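Local atomic coordinates of metallopeptidase containing co-catalytic metalloactive site (Shewanella denitrificans OS217, PDB entry 3B2Y), a protein that probably acts as a zinc-dependent carboxypeptidase of the M14 family, a hydrolase with a metal-bound active site, occupied by nickel in this crystal. Residues Glu9-Gln14 against Asp172-Glu177; Ser104-Val109 against Gln156-Ala161; Lys149-His154 against Thr228-Phe233. All coordinates share one frame; numbering follows the deposited sequence. Where two conformers were deposited one is given.

Contact 1: residues Glu9-Gln14 against Asp172-Glu177; sequences ESFVWQ and DVLMNE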
ATOM      1  N   GLU A   9       3.500   9.102 -18.029  1.00 33.14           N
ATOM      2  CA  GLU A   9       2.230   8.703 -18.652  1.00 27.03           C
ATOM      3  C   GLU A   9       1.086   8.574 -17.649  1.00 29.25           C
ATOM      4  O   GLU A   9       1.276   8.016 -16.553  1.00 28.50           O
ATOM      5  CB  GLU A   9       2.391   7.364 -19.371  1.00 29.94           C
ATOM      6  CG  GLU A   9       1.095   6.929 -20.025  1.00 37.47           C
ATOM      7  CD  GLU A   9       1.293   6.155 -21.262  1.00 43.32           C
ATOM      8  OE1 GLU A   9       2.374   6.304 -21.870  1.00 59.93           O
ATOM      9  OE2 GLU A   9       0.341   5.431 -21.650  1.00 47.24           O
ATOM     10  N   SER A  10      -0.100   9.062 -18.050  1.00 26.92           N
ATOM     11  CA  SER A  10      -1.333   8.917 -17.245  1.00 27.45           C
ATOM     12  C   SER A  10      -2.166   7.711 -17.641  1.00 28.17           C
ATOM     13  O   SER A  10      -2.275   7.384 -18.827  1.00 26.50           O
ATOM     14  CB  SER A  10      -2.190  10.158 -17.381  1.00 26.01           C
ATOM     15  OG  SER A  10      -1.578  11.281 -16.800  1.00 29.64           O
ATOM     16  N   PHE A  11      -2.739   7.041 -16.622  1.00 27.79           N
ATOM     17  CA  PHE A  11      -3.564   5.841 -16.781  1.00 31.21           C
ATOM     18  C   PHE A  11      -4.793   6.022 -15.920  1.00 32.13           C
ATOM     19  O   PHE A  11      -4.658   6.412 -14.749  1.00 30.56           O
ATOM     20  CB  PHE A  11      -2.834   4.601 -16.286  1.00 29.17           C
ATOM     21  CG  PHE A  11      -1.570   4.302 -17.014  1.00 28.97           C
ATOM     22  CD1 PHE A  11      -0.398   4.922 -16.658  1.00 29.10           C
ATOM     23  CD2 PHE A  11      -1.566   3.426 -18.087  1.00 29.81           C
ATOM     24  CE1 PHE A  11       0.790   4.647 -17.328  1.00 32.92           C
ATOM     25  CE2 PHE A  11      -0.407   3.134 -18.745  1.00 36.45           C
ATOM     26  CZ  PHE A  11       0.784   3.768 -18.374  1.00 34.06           C
ATOM     27  N   VAL A  12      -5.959   5.693 -16.481  1.00 31.90           N
ATOM     28  CA  VAL A  12      -7.251   5.803 -15.789  1.00 30.22           C
ATOM     29  C   VAL A  12      -8.184   4.596 -16.136  1.00 28.76           C
ATOM     30  O   VAL A  12      -8.172   4.124 -17.273  1.00 28.11           O
ATOM     31  CB  VAL A  12      -7.922   7.126 -16.170  1.00 34.59           C
ATOM     32  CG1 VAL A  12      -9.322   7.192 -15.709  1.00 40.02           C
ATOM     33  CG2 VAL A  12      -7.105   8.341 -15.606  1.00 40.64           C
ATOM     34  N   TRP A  13      -9.044   4.208 -15.198  1.00 26.47           N
ATOM     35  CA  TRP A  13      -9.997   3.087 -15.351  1.00 28.19           C
ATOM     36  C   TRP A  13     -11.373   3.501 -14.807  1.00 30.73           C
ATOM     37  O   TRP A  13     -11.471   4.441 -14.027  1.00 30.06           O
ATOM     38  CB  TRP A  13      -9.474   1.831 -14.623  1.00 29.18           C
ATOM     39  CG  TRP A  13      -8.162   1.349 -15.158  1.00 25.54           C
ATOM     40  CD1 TRP A  13      -7.970   0.452 -16.190  1.00 30.07           C
ATOM     41  CD2 TRP A  13      -6.848   1.753 -14.724  1.00 31.35           C
ATOM     42  NE1 TRP A  13      -6.619   0.286 -16.413  1.00 28.39           N
ATOM     43  CE2 TRP A  13      -5.910   1.080 -15.545  1.00 30.22           C
ATOM     44  CE3 TRP A  13      -6.372   2.620 -13.708  1.00 32.01           C
ATOM     45  CZ2 TRP A  13      -4.524   1.205 -15.355  1.00 29.90           C
ATOM     46  CZ3 TRP A  13      -4.995   2.755 -13.532  1.00 31.88           C
ATOM     47  CH2 TRP A  13      -4.085   2.041 -14.349  1.00 26.93           C
ATOM     48  N   GLN A  14     -12.432   2.817 -15.256  0.50 30.90           N
ATOM     49  CA  GLN A  14     -13.735   2.933 -14.607  0.50 30.90           C
ATOM     50  C   GLN A  14     -13.859   1.843 -13.567  0.50 33.05           C
ATOM     51  O   GLN A  14     -13.366   0.726 -13.750  0.50 32.25           O
ATOM     52  CB  GLN A  14     -14.895   2.836 -15.611  0.50 33.40           C
ATOM     53  CG  GLN A  14     -14.860   3.877 -16.705  0.50 31.66           C
ATOM     54  CD  GLN A  14     -14.553   5.292 -16.194  0.50 42.84           C
ATOM     55  OE1 GLN A  14     -15.020   5.718 -15.107  0.50 31.39           O
ATOM     56  NE2 GLN A  14     -13.755   6.023 -16.978  0.50 24.85           N
ATOM     57  N   ASP A 172       1.895  -2.947 -10.845  1.00 30.91           N
ATOM     58  CA  ASP A 172       2.847  -2.869 -11.934  1.00 30.33           C
ATOM     59  C   ASP A 172       2.018  -2.666 -13.206  1.00 29.66           C
ATOM     60  O   ASP A 172       1.426  -3.618 -13.767  1.00 30.25           O
ATOM     61  CB  ASP A 172       3.710  -4.107 -11.959  1.00 36.08           C
ATOM     62  CG  ASP A 172       4.894  -3.981 -12.930  1.00 38.00           C
ATOM     63  OD1 ASP A 172       4.723  -3.300 -13.964  1.00 37.42           O
ATOM     64  OD2 ASP A 172       5.967  -4.574 -12.648  1.00 36.79           O
ATOM     65  N   VAL A 173       2.024  -1.431 -13.694  1.00 30.75           N
ATOM     66  CA  VAL A 173       0.952  -0.965 -14.605  1.00 31.64           C
ATOM     67  C   VAL A 173       0.912  -1.679 -15.937  1.00 32.12           C
ATOM     68  O   VAL A 173      -0.148  -1.827 -16.541  1.00 36.04           O
ATOM     69  CB  VAL A 173       1.002   0.596 -14.813  1.00 33.98           C
ATOM     70  CG1 VAL A 173       2.249   1.004 -15.598  1.00 32.80           C
ATOM     71  CG2 VAL A 173      -0.241   1.087 -15.520  1.00 33.88           C
ATOM     72  N   LEU A 174       2.064  -2.117 -16.400  1.00 30.15           N
ATOM     73  CA  LEU A 174       2.159  -2.758 -17.689  1.00 30.53           C
ATOM     74  C   LEU A 174       2.084  -4.288 -17.609  1.00 33.91           C
ATOM     75  O   LEU A 174       2.002  -4.990 -18.638  1.00 30.11           O
ATOM     76  CB  LEU A 174       3.459  -2.270 -18.364  1.00 29.24           C
ATOM     77  CG  LEU A 174       3.632  -0.786 -18.629  1.00 33.72           C
ATOM     78  CD1 LEU A 174       4.849  -0.536 -19.521  1.00 37.43           C
ATOM     79  CD2 LEU A 174       2.383  -0.122 -19.235  1.00 39.17           C
HETATM   80  N   MSE A 175       2.041  -4.826 -16.398  1.00 31.73           N
HETATM   81  CA  MSE A 175       2.067  -6.289 -16.191  1.00 32.47           C
HETATM   82  C   MSE A 175       0.685  -6.903 -16.375  1.00 31.29           C
HETATM   83  O   MSE A 175      -0.323  -6.220 -16.160  1.00 31.17           O
HETATM   84  CB  MSE A 175       2.565  -6.636 -14.772  1.00 35.99           C
HETATM   85  CG  MSE A 175       4.046  -6.498 -14.600  1.00 40.97           C
HETATM   86 SE   MSE A 175       4.949  -7.876 -15.607  0.75 54.51          SE
HETATM   87  CE  MSE A 175       4.791  -9.312 -14.286  1.00 45.90           C
ATOM     88  N   ASN A 176       0.647  -8.167 -16.804  1.00 29.84           N
ATOM     89  CA  ASN A 176      -0.572  -9.013 -16.702  1.00 31.20           C
ATOM     90  C   ASN A 176      -0.551 -10.058 -15.574  1.00 30.31           C
ATOM     91  O   ASN A 176      -1.590 -10.637 -15.262  1.00 33.75           O
ATOM     92  CB  ASN A 176      -0.846  -9.747 -18.020  1.00 31.08           C
ATOM     93  CG  ASN A 176      -1.376  -8.825 -19.089  1.00 30.34           C
ATOM     94  OD1 ASN A 176      -2.592  -8.598 -19.178  1.00 35.58           O
ATOM     95  ND2 ASN A 176      -0.472  -8.250 -19.866  1.00 34.23           N
ATOM     96  N   GLU A 177       0.622 -10.267 -14.975  1.00 28.21           N
ATOM     97  CA  GLU A 177       0.858 -11.252 -13.940  1.00 29.62           C
ATOM     98  C   GLU A 177       1.175 -10.545 -12.630  1.00 28.99           C
ATOM     99  O   GLU A 177       1.569  -9.372 -12.640  1.00 31.60           O
ATOM    100  CB  GLU A 177       2.046 -12.133 -14.341  1.00 29.31           C
ATOM    101  CG  GLU A 177       1.765 -13.120 -15.473  1.00 31.67           C
ATOM    102  CD  GLU A 177       3.043 -13.593 -16.134  1.00 39.12           C
ATOM    103  OE1 GLU A 177       4.032 -12.805 -16.176  1.00 49.43           O
ATOM    104  OE2 GLU A 177       3.048 -14.735 -16.646  1.00 50.07           O
TER
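Val-173 presses one methyl group onto the ring of Phe-11, and this small apolar meeting joins the loop ahead of strand 14-15 to the loop that follows strand 165-172. The second loop begins at Asp-172, the first residue of a type I beta turn that closes where Met-175 N, of a selenomethionine, donates to Asp-172 O at 3.0 Å. Val-173 follows, at the first corner, and carries most of the contact. Its CG2, anti to its own backbone N, stands over the centre of the Phe-11 ring in a CH-pi contact, 3.7 Å from the ring centroid and only 9° from the ring normal. The same methyl meets the Trp-13 indole at its edge, with CG2 4.1 Å from Trp-13 CH2, and so touches a ring face and a ring edge that lie roughly at right angles about it. Leu-174 adds a looser touch, its CD2 reaching to 4.3 Å from Phe-11 CZ along an oblique path. Were Phe-11 cut back to an alanine, the valine methyl would probably lose its aromatic floor and the tip of Leu-174 its mate on this loop. Around the contact, Trp-13 also forms a cation-pi pair with Arg-256, while Val-173 O accepts from Gln-250 NE2. The Val-173 side chain lies about 8 Å from the bound nickel and from the side chain of Glu-246, the predicted proton donor/acceptor. With no hydrogen bond between residues 9-14 and 172-177, their direct attachment rests on dispersion and CH-pi contact, near the metal site but at the protein surface.

Contact 2: residues Ser104-Val109 against Gln156-Ala161; sequences SLLPLV and QLLCAA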
ATOM      1  N   SER A 104      -2.994   0.559  11.524  1.00 27.29           N
ATOM      2  CA  SER A 104      -2.807   1.913  10.983  1.00 27.23           C
ATOM      3  C   SER A 104      -2.927   1.881   9.478  1.00 27.84           C
ATOM      4  O   SER A 104      -2.555   0.907   8.860  1.00 28.69           O
ATOM      5  CB  SER A 104      -1.478   2.419  11.476  1.00 26.67           C
ATOM      6  OG  SER A 104      -1.492   2.562  12.924  1.00 29.78           O
ATOM      7  N   LEU A 105      -3.505   2.936   8.898  1.00 27.90           N
ATOM      8  CA  LEU A 105      -3.793   3.003   7.447  1.00 29.24           C
ATOM      9  C   LEU A 105      -3.303   4.337   6.859  1.00 29.26           C
ATOM     10  O   LEU A 105      -3.473   5.373   7.457  1.00 28.68           O
ATOM     11  CB  LEU A 105      -5.289   2.875   7.230  1.00 27.09           C
ATOM     12  CG  LEU A 105      -5.943   1.631   7.806  1.00 32.85           C
ATOM     13  CD1 LEU A 105      -7.450   1.810   7.830  1.00 43.03           C
ATOM     14  CD2 LEU A 105      -5.509   0.424   6.999  1.00 33.60           C
ATOM     15  N   LEU A 106      -2.556   4.268   5.786  1.00 27.18           N
ATOM     16  CA  LEU A 106      -1.986   5.420   5.057  1.00 25.74           C
ATOM     17  C   LEU A 106      -2.455   5.244   3.585  1.00 27.58           C
ATOM     18  O   LEU A 106      -1.757   4.732   2.740  1.00 31.29           O
ATOM     19  CB  LEU A 106      -0.462   5.423   5.251  1.00 32.96           C
ATOM     20  CG  LEU A 106       0.424   6.577   4.893  1.00 37.45           C
ATOM     21  CD1 LEU A 106       0.115   7.784   5.806  1.00 32.34           C
ATOM     22  CD2 LEU A 106       1.866   6.133   5.151  1.00 34.43           C
ATOM     23  N   PRO A 107      -3.707   5.614   3.312  1.00 28.94           N
ATOM     24  CA  PRO A 107      -4.398   5.209   2.117  1.00 34.22           C
ATOM     25  C   PRO A 107      -3.858   5.855   0.841  1.00 33.58           C
ATOM     26  O   PRO A 107      -4.002   5.288  -0.229  1.00 34.42           O
ATOM     27  CB  PRO A 107      -5.840   5.764   2.329  1.00 35.83           C
ATOM     28  CG  PRO A 107      -5.963   6.024   3.726  1.00 40.87           C
ATOM     29  CD  PRO A 107      -4.568   6.366   4.223  1.00 33.42           C
ATOM     30  N   LEU A 108      -3.318   7.063   0.945  1.00 30.01           N
ATOM     31  CA  LEU A 108      -3.023   7.849  -0.251  1.00 31.00           C
ATOM     32  C   LEU A 108      -1.902   8.844  -0.005  1.00 31.74           C
ATOM     33  O   LEU A 108      -2.160   9.957   0.429  1.00 35.38           O
ATOM     34  CB  LEU A 108      -4.260   8.587  -0.718  1.00 32.63           C
ATOM     35  CG  LEU A 108      -4.158   9.435  -2.008  1.00 38.23           C
ATOM     36  CD1 LEU A 108      -3.506   8.593  -3.201  1.00 35.81           C
ATOM     37  CD2 LEU A 108      -5.552  10.059  -2.410  1.00 32.24           C
ATOM     38  N   VAL A 109      -0.671   8.441  -0.293  1.00 30.75           N
ATOM     39  CA  VAL A 109       0.516   9.238  -0.019  1.00 31.89           C
ATOM     40  C   VAL A 109       0.786  10.338  -1.092  1.00 32.66           C
ATOM     41  O   VAL A 109       1.309  11.418  -0.785  1.00 32.05           O
ATOM     42  CB  VAL A 109       1.681   8.296   0.124  1.00 33.69           C
ATOM     43  CG1 VAL A 109       3.028   9.026   0.111  1.00 31.41           C
ATOM     44  CG2 VAL A 109       1.491   7.412   1.374  1.00 34.57           C
ATOM     45  N   GLN A 156       8.972   8.410  13.551  1.00 30.37           N
ATOM     46  CA  GLN A 156       8.832   7.625  14.775  1.00 35.81           C
ATOM     47  C   GLN A 156       7.432   7.052  14.886  1.00 29.06           C
ATOM     48  O   GLN A 156       7.259   5.950  15.326  1.00 31.68           O
ATOM     49  CB  GLN A 156       9.113   8.504  15.966  1.00 32.05           C
ATOM     50  CG  GLN A 156       9.492   7.732  17.220  1.00 47.77           C
ATOM     51  CD  GLN A 156      10.725   8.334  17.877  1.00 63.00           C
ATOM     52  OE1 GLN A 156      10.681   9.450  18.423  1.00 68.93           O
ATOM     53  NE2 GLN A 156      11.846   7.612  17.796  1.00 61.60           N
ATOM     54  N   LEU A 157       6.447   7.853  14.515  1.00 32.20           N
ATOM     55  CA  LEU A 157       5.036   7.453  14.548  1.00 31.15           C
ATOM     56  C   LEU A 157       4.849   6.291  13.549  1.00 33.14           C
ATOM     57  O   LEU A 157       4.215   5.280  13.868  1.00 32.35           O
ATOM     58  CB  LEU A 157       4.171   8.636  14.219  1.00 33.21           C
ATOM     59  CG  LEU A 157       2.681   8.382  14.114  1.00 32.29           C
ATOM     60  CD1 LEU A 157       2.142   8.065  15.488  1.00 34.18           C
ATOM     61  CD2 LEU A 157       2.020   9.542  13.453  1.00 31.79           C
ATOM     62  N   LEU A 158       5.461   6.377  12.369  1.00 30.45           N
ATOM     63  CA  LEU A 158       5.281   5.353  11.354  1.00 31.03           C
ATOM     64  C   LEU A 158       5.997   4.035  11.718  1.00 27.34           C
ATOM     65  O   LEU A 158       5.509   2.955  11.400  1.00 30.22           O
ATOM     66  CB  LEU A 158       5.769   5.846   9.997  1.00 27.29           C
ATOM     67  CG  LEU A 158       4.801   6.929   9.501  1.00 30.23           C
ATOM     68  CD1 LEU A 158       5.447   7.642   8.292  1.00 34.25           C
ATOM     69  CD2 LEU A 158       3.392   6.390   9.182  1.00 32.27           C
ATOM     70  N   CYS A 159       7.168   4.146  12.321  1.00 28.87           N
ATOM     71  CA  CYS A 159       7.908   2.988  12.824  1.00 30.50           C
ATOM     72  C   CYS A 159       7.102   2.279  13.930  1.00 30.98           C
ATOM     73  O   CYS A 159       6.936   1.058  13.886  1.00 31.85           O
ATOM     74  CB  CYS A 159       9.302   3.406  13.256  1.00 36.43           C
ATOM     75  SG  CYS A 159      10.294   3.844  11.769  1.00 44.28           S
ATOM     76  N   ALA A 160       6.579   3.033  14.883  1.00 30.82           N
ATOM     77  CA  ALA A 160       5.639   2.470  15.912  1.00 31.74           C
ATOM     78  C   ALA A 160       4.462   1.707  15.266  1.00 32.29           C
ATOM     79  O   ALA A 160       4.096   0.572  15.700  1.00 30.93           O
ATOM     80  CB  ALA A 160       5.096   3.587  16.856  1.00 30.67           C
ATOM     81  N   ALA A 161       3.910   2.308  14.208  1.00 31.75           N
ATOM     82  CA  ALA A 161       2.716   1.766  13.519  1.00 29.07           C
ATOM     83  C   ALA A 161       2.958   0.466  12.776  1.00 30.15           C
ATOM     84  O   ALA A 161       2.011  -0.295  12.542  1.00 29.74           O
ATOM     85  CB  ALA A 161       2.067   2.885  12.599  1.00 25.75           C
TER
HETATM   86  O   HOH W   1      -0.248   0.342  13.800  1.00 22.06           O
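This is a buried strand-to-helix contact, in which one face of strand 102-106, the outermost strand on one side of the six-stranded mixed sheet, receives helix 155-161 through two separate touches, one small and partly polar, the other aliphatic. A helix laid over a face of the sheet is the layered alpha/beta arrangement expected of an M14 peptidase. At the first touch, Ser-104 and Ala-161 come close enough that Ala-161 CB lies 3.6 Å from Ser-104 OG and 3.7 Å from Ser-104 CB. The serine hydroxyl is drawn into a water bridge: one water lies 2.7 Å from Ser-104 OG and donates to Ala-161 O at 2.7 Å. Gln-58 NE2 also bonds to this hydroxyl, so the buried oxygen has polar partners besides the water. At the second touch, Leu-106 and Leu-158 meet methyl to methyl, with CD2 of each 4.3 Å apart, a light contact in keeping with the small area buried. Backbone bonds tie Ser-104 and Leu-106 to strand 68-73, the neighbour of their strand in the sheet. Strand 52-58 borders the serine end through Leu-56 and Gln-58, whereas at the leucine end helix 146-152 sends Leu-151 against both Leu-106 and Leu-158.

Contact 3: residues Lys149-His154 against Thr228-Phe233; sequences KLLLEH and TSFEAF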
ATOM      1  N   LYS A 149       9.398  13.570   2.458  1.00 26.70           N
ATOM      2  CA  LYS A 149       9.861  14.402   3.529  1.00 30.67           C
ATOM      3  C   LYS A 149       8.809  14.561   4.638  1.00 30.89           C
ATOM      4  O   LYS A 149       9.162  14.609   5.832  1.00 33.15           O
ATOM      5  CB  LYS A 149      10.276  15.763   2.992  1.00 32.66           C
ATOM      6  CG  LYS A 149      11.504  15.666   2.122  1.00 25.73           C
ATOM      7  CD  LYS A 149      11.814  17.031   1.454  1.00 33.33           C
ATOM      8  CE  LYS A 149      13.188  16.942   0.721  1.00 35.05           C
ATOM      9  NZ  LYS A 149      13.033  16.254  -0.530  1.00 44.55           N
ATOM     10  N   LEU A 150       7.539  14.692   4.254  1.00 29.46           N
ATOM     11  CA  LEU A 150       6.465  14.884   5.238  1.00 30.34           C
ATOM     12  C   LEU A 150       6.267  13.607   6.045  1.00 29.39           C
ATOM     13  O   LEU A 150       6.045  13.645   7.234  1.00 33.48           O
ATOM     14  CB  LEU A 150       5.142  15.252   4.556  1.00 32.60           C
ATOM     15  CG  LEU A 150       5.114  16.569   3.752  1.00 37.39           C
ATOM     16  CD1 LEU A 150       3.793  16.684   2.893  1.00 37.31           C
ATOM     17  CD2 LEU A 150       5.358  17.840   4.740  1.00 33.51           C
ATOM     18  N   LEU A 151       6.365  12.456   5.396  1.00 30.33           N
ATOM     19  CA  LEU A 151       6.390  11.179   6.110  1.00 27.82           C
ATOM     20  C   LEU A 151       7.558  11.006   7.067  1.00 29.52           C
ATOM     21  O   LEU A 151       7.390  10.558   8.195  1.00 30.17           O
ATOM     22  CB  LEU A 151       6.380  10.005   5.111  1.00 28.55           C
ATOM     23  CG  LEU A 151       5.116   9.793   4.283  1.00 30.42           C
ATOM     24  CD1 LEU A 151       5.306   8.550   3.527  1.00 31.75           C
ATOM     25  CD2 LEU A 151       3.846   9.681   5.087  1.00 33.13           C
ATOM     26  N   LEU A 152       8.729  11.444   6.647  1.00 27.92           N
ATOM     27  CA  LEU A 152       9.929  11.372   7.469  1.00 30.55           C
ATOM     28  C   LEU A 152       9.856  12.288   8.710  1.00 32.44           C
ATOM     29  O   LEU A 152      10.493  11.998   9.746  1.00 33.14           O
ATOM     30  CB  LEU A 152      11.165  11.601   6.588  1.00 28.49           C
ATOM     31  CG  LEU A 152      11.646  10.445   5.700  1.00 32.45           C
ATOM     32  CD1 LEU A 152      12.813  10.882   4.818  1.00 40.67           C
ATOM     33  CD2 LEU A 152      12.066   9.190   6.567  1.00 38.45           C
ATOM     34  N   GLU A 153       9.077  13.372   8.648  1.00 29.43           N
ATOM     35  CA  GLU A 153       8.779  14.254   9.806  1.00 32.71           C
ATOM     36  C   GLU A 153       7.993  13.499  10.886  1.00 33.49           C
ATOM     37  O   GLU A 153       7.971  13.933  12.016  1.00 38.04           O
ATOM     38  CB  GLU A 153       7.988  15.514   9.380  1.00 35.12           C
ATOM     39  CG  GLU A 153       8.798  16.558   8.581  1.00 41.40           C
ATOM     40  CD  GLU A 153       8.072  17.937   8.398  1.00 44.70           C
ATOM     41  OE1 GLU A 153       6.809  17.972   8.349  1.00 46.84           O
ATOM     42  OE2 GLU A 153       8.769  18.997   8.326  1.00 58.68           O
ATOM     43  N   HIS A 154       7.383  12.368  10.511  1.00 30.41           N
ATOM     44  CA  HIS A 154       6.566  11.522  11.387  1.00 31.18           C
ATOM     45  C   HIS A 154       7.155  10.133  11.415  1.00 29.41           C
ATOM     46  O   HIS A 154       6.470   9.136  11.650  1.00 29.45           O
ATOM     47  CB  HIS A 154       5.147  11.507  10.847  1.00 31.10           C
ATOM     48  CG  HIS A 154       4.512  12.852  10.885  1.00 31.61           C
ATOM     49  ND1 HIS A 154       4.546  13.737   9.820  1.00 36.93           N
ATOM     50  CD2 HIS A 154       3.895  13.501  11.892  1.00 37.94           C
ATOM     51  CE1 HIS A 154       3.935  14.852  10.166  1.00 44.01           C
ATOM     52  NE2 HIS A 154       3.511  14.726  11.408  1.00 46.25           N
ATOM     53  N   THR A 228      15.683   2.011  -1.582  1.00 31.86           N
ATOM     54  CA  THR A 228      15.384   3.198  -0.748  1.00 31.38           C
ATOM     55  C   THR A 228      13.879   3.490  -0.594  1.00 31.23           C
ATOM     56  O   THR A 228      13.473   4.626  -0.339  1.00 33.80           O
ATOM     57  CB  THR A 228      16.070   4.492  -1.250  1.00 33.82           C
ATOM     58  OG1 THR A 228      15.484   4.929  -2.492  1.00 33.13           O
ATOM     59  CG2 THR A 228      17.553   4.298  -1.370  1.00 28.25           C
ATOM     60  N   SER A 229      13.087   2.449  -0.708  1.00 27.86           N
ATOM     61  CA  SER A 229      11.650   2.522  -0.643  1.00 30.37           C
ATOM     62  C   SER A 229      11.214   2.703   0.811  1.00 26.43           C
ATOM     63  O   SER A 229      11.982   2.465   1.772  1.00 27.04           O
ATOM     64  CB  SER A 229      11.052   1.223  -1.170  1.00 30.84           C
ATOM     65  OG  SER A 229      11.394   0.150  -0.300  1.00 31.05           O
ATOM     66  N   PHE A 230       9.970   3.106   0.967  1.00 31.75           N
ATOM     67  CA  PHE A 230       9.368   3.318   2.273  1.00 31.40           C
ATOM     68  C   PHE A 230       9.384   2.009   3.084  1.00 30.38           C
ATOM     69  O   PHE A 230       9.798   1.976   4.213  1.00 33.04           O
ATOM     70  CB  PHE A 230       7.919   3.725   2.032  1.00 34.59           C
ATOM     71  CG  PHE A 230       7.100   3.966   3.273  1.00 31.43           C
ATOM     72  CD1 PHE A 230       7.402   4.988   4.104  1.00 31.79           C
ATOM     73  CD2 PHE A 230       5.935   3.225   3.509  1.00 34.76           C
ATOM     74  CE1 PHE A 230       6.603   5.258   5.263  1.00 33.54           C
ATOM     75  CE2 PHE A 230       5.100   3.495   4.612  1.00 32.22           C
ATOM     76  CZ  PHE A 230       5.443   4.533   5.494  1.00 34.49           C
ATOM     77  N   GLU A 231       8.984   0.929   2.435  1.00 31.58           N
ATOM     78  CA  GLU A 231       8.921  -0.394   3.080  1.00 30.72           C
ATOM     79  C   GLU A 231      10.312  -0.883   3.512  1.00 27.96           C
ATOM     80  O   GLU A 231      10.454  -1.453   4.584  1.00 28.73           O
ATOM     81  CB  GLU A 231       8.128  -1.385   2.193  1.00 38.90           C
ATOM     82  CG  GLU A 231       8.669  -1.592   0.766  1.00 45.84           C
ATOM     83  CD  GLU A 231       8.159  -0.596  -0.296  1.00 48.64           C
ATOM     84  OE1 GLU A 231       7.709   0.528   0.021  1.00 40.17           O
ATOM     85  OE2 GLU A 231       8.249  -0.960  -1.487  1.00 59.23           O
ATOM     86  N   ALA A 232      11.338  -0.724   2.704  1.00 25.53           N
ATOM     87  CA  ALA A 232      12.683  -1.172   3.133  1.00 28.36           C
ATOM     88  C   ALA A 232      13.172  -0.344   4.309  1.00 29.21           C
ATOM     89  O   ALA A 232      13.837  -0.865   5.222  1.00 28.89           O
ATOM     90  CB  ALA A 232      13.702  -1.133   1.979  1.00 31.03           C
ATOM     91  N   PHE A 233      12.916   0.949   4.246  1.00 31.91           N
ATOM     92  CA  PHE A 233      13.150   1.893   5.362  1.00 31.70           C
ATOM     93  C   PHE A 233      12.511   1.400   6.679  1.00 29.87           C
ATOM     94  O   PHE A 233      13.155   1.339   7.727  1.00 27.42           O
ATOM     95  CB  PHE A 233      12.593   3.302   5.035  1.00 33.71           C
ATOM     96  CG  PHE A 233      12.646   4.232   6.190  1.00 27.31           C
ATOM     97  CD1 PHE A 233      13.871   4.771   6.586  1.00 36.42           C
ATOM     98  CD2 PHE A 233      11.489   4.556   6.949  1.00 31.72           C
ATOM     99  CE1 PHE A 233      13.944   5.619   7.712  1.00 37.77           C
ATOM    100  CE2 PHE A 233      11.563   5.398   8.078  1.00 28.87           C
ATOM    101  CZ  PHE A 233      12.791   5.964   8.433  1.00 37.44           C
TER
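Leu-152 lays its CD2 methyl over one face of the Phe-233 ring, 3.8 Å from Phe-233 CZ, and beside this pair Leu-151 meets Phe-230. The first meeting is a CH-pi contact displaced toward the ring's outer end, the methyl lying 26° off the ring normal. In the second, Leu-151 CD1 comes to 3.9 Å from Phe-230 CE1, approaching the ring obliquely while the two side chains cross at about a right angle. Both phenylalanines have CG anti to the backbone N, which sends their rings out from helix 230-236 toward helix 146-152. These two helices pack against the mixed sheet expected of an M14 peptidase, and Phe-230 itself rests on Leu-70 and Ser-72 of strand 68-73 and meets the ring of Phe-75. The start of helix 230-236 is fixed by Ser-229, an N-cap whose OG accepts from Ala-232 N at 3.1 Å. The tight part is where Leu-151, Phe-230 and Phe-233 are buried; on the Leu-152 side the contact opens to the surface, Leu-152 being partly exposed and Lys-149 and Glu-153 exposed. His-154, itself partly exposed, turns back onto its own chain, where ND1 donates in the ring plane to Leu-150 O at 3.0 Å with an angle of 165° at the hydrogen.

Overall arrangement
Contacts 2 and 3 belong to the buried body of the fold and adjoin each other, their centres 10 Å apart, whereas contact 1 lies at the surface, its centre 26 Å from that of contact 2 and 25 Å from that of contact 3. Helices 146-152 and 155-161 follow one another in the chain, and the two interior contacts also meet directly, Leu-106 CD2 lying 3.9 Å from Phe-230 CZ, while Leu-158 also reaches Phe-230. Contact 1 joins loops, contact 2 a strand and a helix, contact 3 two helices. None has a direct hydrogen bond across it. Methyl-to-ring packing recurs at the surface and in contact 3, while contact 2 alone adds a bridging water.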